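Local atomic coordinates of putative enoyl-CoA hydratase (Streptomyces coelicolor A3, PDB entry 3G64), a protein that probably acts on acyl-CoA thioesters, as a putative enoyl-CoA hydratase of the crotonase-like enoyl-CoA hydratase/isomerase family. Residues 133-146 and 195-209. Numbering follows the deposited sequence.
With GOL (glycerol), chain F.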
# COMPACT_ATOMS: atom_id res chain seq x y z
N LEU A 133 -13.30 -2.74 8.32
CA LEU A 133 -12.19 -2.54 7.39
C LEU A 133 -12.65 -2.71 5.92
O LEU A 133 -12.12 -2.07 5.02
CB LEU A 133 -11.09 -3.56 7.73
CG LEU A 133 -9.75 -3.55 6.99
CD1 LEU A 133 -9.04 -2.21 7.26
CD2 LEU A 133 -8.91 -4.74 7.46
N ALA A 134 -13.64 -3.56 5.68
CA ALA A 134 -14.09 -3.82 4.31
C ALA A 134 -14.97 -2.69 3.76
O ALA A 134 -15.06 -2.48 2.55
CB ALA A 134 -14.84 -5.16 4.23
N ALA A 135 -15.61 -1.96 4.66
CA ALA A 135 -16.47 -0.84 4.27
C ALA A 135 -15.68 0.19 3.47
O ALA A 135 -14.44 0.31 3.61
CB ALA A 135 -17.08 -0.16 5.56
N ASP A 136 -16.37 0.92 2.61
CA ASP A 136 -15.72 1.98 1.88
C ASP A 136 -15.37 3.15 2.79
O ASP A 136 -14.32 3.80 2.61
CB ASP A 136 -16.63 2.41 0.72
CG ASP A 136 -16.98 1.21 -0.17
OD1 ASP A 136 -16.07 0.75 -0.89
OD2 ASP A 136 -18.12 0.70 -0.10
N PHE A 137 -16.24 3.40 3.78
CA PHE A 137 -16.05 4.50 4.73
C PHE A 137 -16.20 4.00 6.16
O PHE A 137 -17.09 3.20 6.45
CB PHE A 137 -17.05 5.66 4.49
CG PHE A 137 -16.96 6.31 3.14
CD1 PHE A 137 -16.22 7.48 2.96
CD2 PHE A 137 -17.61 5.77 2.05
CE1 PHE A 137 -16.14 8.09 1.71
CE2 PHE A 137 -17.53 6.36 0.77
CZ PHE A 137 -16.80 7.52 0.61
N ARG A 138 -15.31 4.48 7.04
CA ARG A 138 -15.43 4.27 8.48
C ARG A 138 -15.64 5.63 9.18
O ARG A 138 -14.73 6.47 9.26
CB ARG A 138 -14.21 3.55 9.06
CG ARG A 138 -14.15 2.01 8.71
CD ARG A 138 -12.71 1.46 8.69
NE ARG A 138 -11.97 2.12 7.62
CZ ARG A 138 -12.13 1.85 6.33
NH1 ARG A 138 -11.45 2.55 5.42
NH2 ARG A 138 -12.96 0.90 5.91
N VAL A 139 -16.86 5.85 9.65
CA VAL A 139 -17.24 7.07 10.38
C VAL A 139 -17.28 6.72 11.86
O VAL A 139 -18.12 5.95 12.30
CB VAL A 139 -18.59 7.58 9.86
CG1 VAL A 139 -19.10 8.75 10.67
CG2 VAL A 139 -18.47 7.94 8.35
N ALA A 140 -16.34 7.27 12.63
CA ALA A 140 -16.03 6.76 13.95
C ALA A 140 -16.07 7.86 14.98
O ALA A 140 -15.56 8.96 14.73
CB ALA A 140 -14.62 6.16 13.93
N ASP A 141 -16.63 7.56 16.15
CA ASP A 141 -16.55 8.49 17.28
C ASP A 141 -15.32 8.16 18.11
O ASP A 141 -14.65 7.15 17.85
CB ASP A 141 -17.89 8.63 18.06
CG ASP A 141 -18.02 7.68 19.25
OD1 ASP A 141 -19.12 7.68 19.87
OD2 ASP A 141 -17.07 6.93 19.57
N PRO A 142 -14.95 9.04 19.05
CA PRO A 142 -13.68 8.92 19.78
C PRO A 142 -13.60 7.71 20.68
O PRO A 142 -12.49 7.41 21.13
CB PRO A 142 -13.66 10.19 20.67
CG PRO A 142 -14.46 11.19 19.91
CD PRO A 142 -15.57 10.38 19.24
N SER A 143 -14.73 7.06 20.98
CA SER A 143 -14.71 5.85 21.81
C SER A 143 -14.34 4.57 20.99
O SER A 143 -14.24 3.44 21.53
CB SER A 143 -16.08 5.66 22.48
OG SER A 143 -17.05 5.22 21.52
N THR A 144 -14.15 4.74 19.70
CA THR A 144 -13.96 3.57 18.81
C THR A 144 -12.65 2.85 19.11
O THR A 144 -11.59 3.48 19.19
CB THR A 144 -13.96 4.00 17.33
OG1 THR A 144 -15.24 4.54 17.00
CG2 THR A 144 -13.64 2.79 16.42
N ARG A 145 -12.75 1.53 19.31
CA ARG A 145 -11.59 0.68 19.59
C ARG A 145 -11.56 -0.56 18.67
O ARG A 145 -12.35 -1.49 18.86
CB ARG A 145 -11.63 0.16 21.02
CG ARG A 145 -11.82 1.25 22.08
CD ARG A 145 -12.03 0.65 23.48
NE ARG A 145 -11.12 1.41 24.30
CZ ARG A 145 -10.11 0.92 25.01
NH1 ARG A 145 -9.91 -0.39 25.15
NH2 ARG A 145 -9.32 1.79 25.64
N PHE A 146 -10.64 -0.58 17.71
CA PHE A 146 -10.41 -1.74 16.84
C PHE A 146 -9.51 -2.76 17.52
O PHE A 146 -8.52 -2.40 18.19
CB PHE A 146 -9.68 -1.34 15.56
CG PHE A 146 -10.43 -0.43 14.66
CD1 PHE A 146 -11.18 -0.93 13.60
CD2 PHE A 146 -10.31 0.96 14.81
CE1 PHE A 146 -11.84 -0.05 12.70
CE2 PHE A 146 -10.97 1.85 13.93
CZ PHE A 146 -11.75 1.33 12.88
N LEU A 195 -7.12 4.34 9.27
CA LEU A 195 -8.33 3.52 9.45
C LEU A 195 -9.63 4.31 9.57
O LEU A 195 -10.70 3.71 9.51
CB LEU A 195 -8.23 2.65 10.69
CG LEU A 195 -7.36 1.42 10.64
CD1 LEU A 195 -7.24 0.80 12.05
CD2 LEU A 195 -7.97 0.45 9.64
N ILE A 196 -9.55 5.64 9.74
CA ILE A 196 -10.75 6.46 9.91
C ILE A 196 -11.00 7.38 8.74
O ILE A 196 -10.10 8.14 8.34
CB ILE A 196 -10.63 7.37 11.16
CG1 ILE A 196 -10.32 6.52 12.39
CG2 ILE A 196 -11.90 8.24 11.36
CD1 ILE A 196 -11.34 5.47 12.63
N SER A 197 -12.22 7.37 8.20
CA SER A 197 -12.58 8.26 7.09
C SER A 197 -13.11 9.61 7.60
O SER A 197 -12.90 10.65 6.98
CB SER A 197 -13.65 7.61 6.21
OG SER A 197 -13.32 6.24 5.97
N GLU A 198 -13.82 9.57 8.72
CA GLU A 198 -14.32 10.77 9.39
C GLU A 198 -14.38 10.55 10.89
O GLU A 198 -14.99 9.59 11.35
CB GLU A 198 -15.71 11.15 8.90
CG GLU A 198 -16.25 12.37 9.64
CD GLU A 198 -17.63 12.78 9.19
OE1 GLU A 198 -18.13 12.23 8.18
OE2 GLU A 198 -18.21 13.67 9.85
N LEU A 199 -13.71 11.40 11.65
CA LEU A 199 -13.76 11.31 13.10
C LEU A 199 -14.88 12.24 13.55
O LEU A 199 -14.89 13.40 13.19
CB LEU A 199 -12.44 11.74 13.73
CG LEU A 199 -12.47 11.64 15.25
CD1 LEU A 199 -12.60 10.19 15.68
CD2 LEU A 199 -11.22 12.27 15.83
N THR A 200 -15.82 11.73 14.32
CA THR A 200 -16.93 12.55 14.79
C THR A 200 -16.77 12.89 16.26
O THR A 200 -15.85 12.42 16.95
CB THR A 200 -18.26 11.83 14.63
OG1 THR A 200 -18.38 10.83 15.65
CG2 THR A 200 -18.36 11.17 13.26
N GLU A 201 -17.71 13.69 16.73
CA GLU A 201 -17.92 13.95 18.14
C GLU A 201 -18.54 12.72 18.82
O GLU A 201 -19.25 11.94 18.20
CB GLU A 201 -18.92 15.09 18.22
CG GLU A 201 -18.66 16.13 19.25
CD GLU A 201 -19.87 17.06 19.39
OE1 GLU A 201 -20.23 17.73 18.39
OE2 GLU A 201 -20.47 17.09 20.49
N GLU A 202 -18.29 12.59 20.12
CA GLU A 202 -18.85 11.51 20.95
C GLU A 202 -20.37 11.36 20.75
O GLU A 202 -21.11 12.34 20.80
CB GLU A 202 -18.54 11.80 22.42
CG GLU A 202 -18.93 10.69 23.38
CD GLU A 202 -18.17 9.39 23.13
OE1 GLU A 202 -16.92 9.42 22.96
OE2 GLU A 202 -18.82 8.32 23.11
N GLY A 203 -20.82 10.13 20.52
CA GLY A 203 -22.24 9.86 20.27
C GLY A 203 -22.84 10.25 18.92
O GLY A 203 -24.01 10.03 18.69
N ARG A 204 -22.04 10.82 18.02
CA ARG A 204 -22.57 11.31 16.73
C ARG A 204 -22.25 10.41 15.51
O ARG A 204 -22.52 10.79 14.37
CB ARG A 204 -22.03 12.72 16.49
CG ARG A 204 -22.19 13.63 17.71
CD ARG A 204 -23.59 14.18 17.78
NE ARG A 204 -23.74 15.23 16.77
CZ ARG A 204 -23.71 16.53 17.03
NH1 ARG A 204 -23.56 16.98 18.28
NH2 ARG A 204 -23.84 17.40 16.03
N ALA A 205 -21.69 9.22 15.74
CA ALA A 205 -21.26 8.39 14.60
C ALA A 205 -22.45 8.00 13.72
O ALA A 205 -22.39 8.10 12.50
CB ALA A 205 -20.50 7.16 15.08
N ASP A 206 -23.56 7.57 14.33
CA ASP A 206 -24.71 7.14 13.53
C ASP A 206 -25.30 8.28 12.69
O ASP A 206 -25.65 8.11 11.53
CB ASP A 206 -25.78 6.52 14.43
CG ASP A 206 -25.30 5.21 15.09
OD1 ASP A 206 -24.96 4.27 14.36
OD2 ASP A 206 -25.27 5.11 16.33
N GLU A 207 -25.38 9.46 13.29
CA GLU A 207 -25.94 10.61 12.61
C GLU A 207 -25.02 11.03 11.46
O GLU A 207 -25.48 11.26 10.33
CB GLU A 207 -26.11 11.74 13.63
CG GLU A 207 -26.25 13.11 13.03
CD GLU A 207 -26.51 14.18 14.09
OE1 GLU A 207 -25.74 14.27 15.08
OE2 GLU A 207 -27.50 14.93 13.92
N ALA A 208 -23.72 11.09 11.72
CA ALA A 208 -22.78 11.46 10.66
C ALA A 208 -22.74 10.39 9.55
O ALA A 208 -22.61 10.72 8.39
CB ALA A 208 -21.39 11.69 11.25
N ALA A 209 -22.90 9.12 9.91
CA ALA A 209 -22.91 8.05 8.90
C ALA A 209 -24.12 8.22 8.00
O ALA A 209 -24.05 8.09 6.79
CB ALA A 209 -22.91 6.68 9.56
C1 GOL F . -22.05 6.45 18.41
O1 GOL F . -21.41 7.68 18.20
C2 GOL F . -23.54 6.68 18.62
O2 GOL F . -24.16 6.91 17.38
C3 GOL F . -24.16 5.53 19.41
O3 GOL F . -23.73 5.64 20.75
O HOH W 1 -12.60 5.98 3.34
O HOH W 2 -20.15 6.47 22.01
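D141 OD1 is gripped from several directions. G203 N donates to D141 OD1 (3.1 Å), on the anti side and tilted out of the carboxylate plane. Glycerol, probably from crystallisation, and a water donate to OD1. The glycerol O1 accepts from A205 N. OD2 takes S143 N in an Asx turn and S143 OG on its syn lone pair. E202 OE2 lies 3.3 Å from D141 OD1, acceptor against acceptor; one water donates to both and probably eases the repulsion.

Strand 137-140 pairs in parallel with 198-199, one of the two outermost strands of the mixed six-strand sheet within this chain, consistent with a crotonase-like fold. A140 N donates to E198 O, and T200 N to A140 O (2.8 Å). R138 O accepts from S197 N and E198 N. S197 OG, anti to the carbonyl carbon (chi1 -44°), accepts from R138 N at 2.9 Å, nearly straight (169°), apparently in place of the backbone acceptor of regular parallel pairing.

The R138 chain bends at chi3 (-64°). This brings R138 NE to L195 O at 2.8 Å, with the oxygen in the guanidinium plane but NE above the carbonyl plane; NH2 reaches A135 O and A132 O. L195 CD1 sits over one face of the F146 ring in a CH-pi contact. I196 CD1 meets the ring edge and touches A140 CB. On the other sheet face, V139 CG1 packs on T200 CG2 and A208 CB of helix 205-217.

Side-chain-to-backbone bonds thus hold S197 just before the edge strand and the G203 turn after it, and R138 links L195 to the end of helix 127-134.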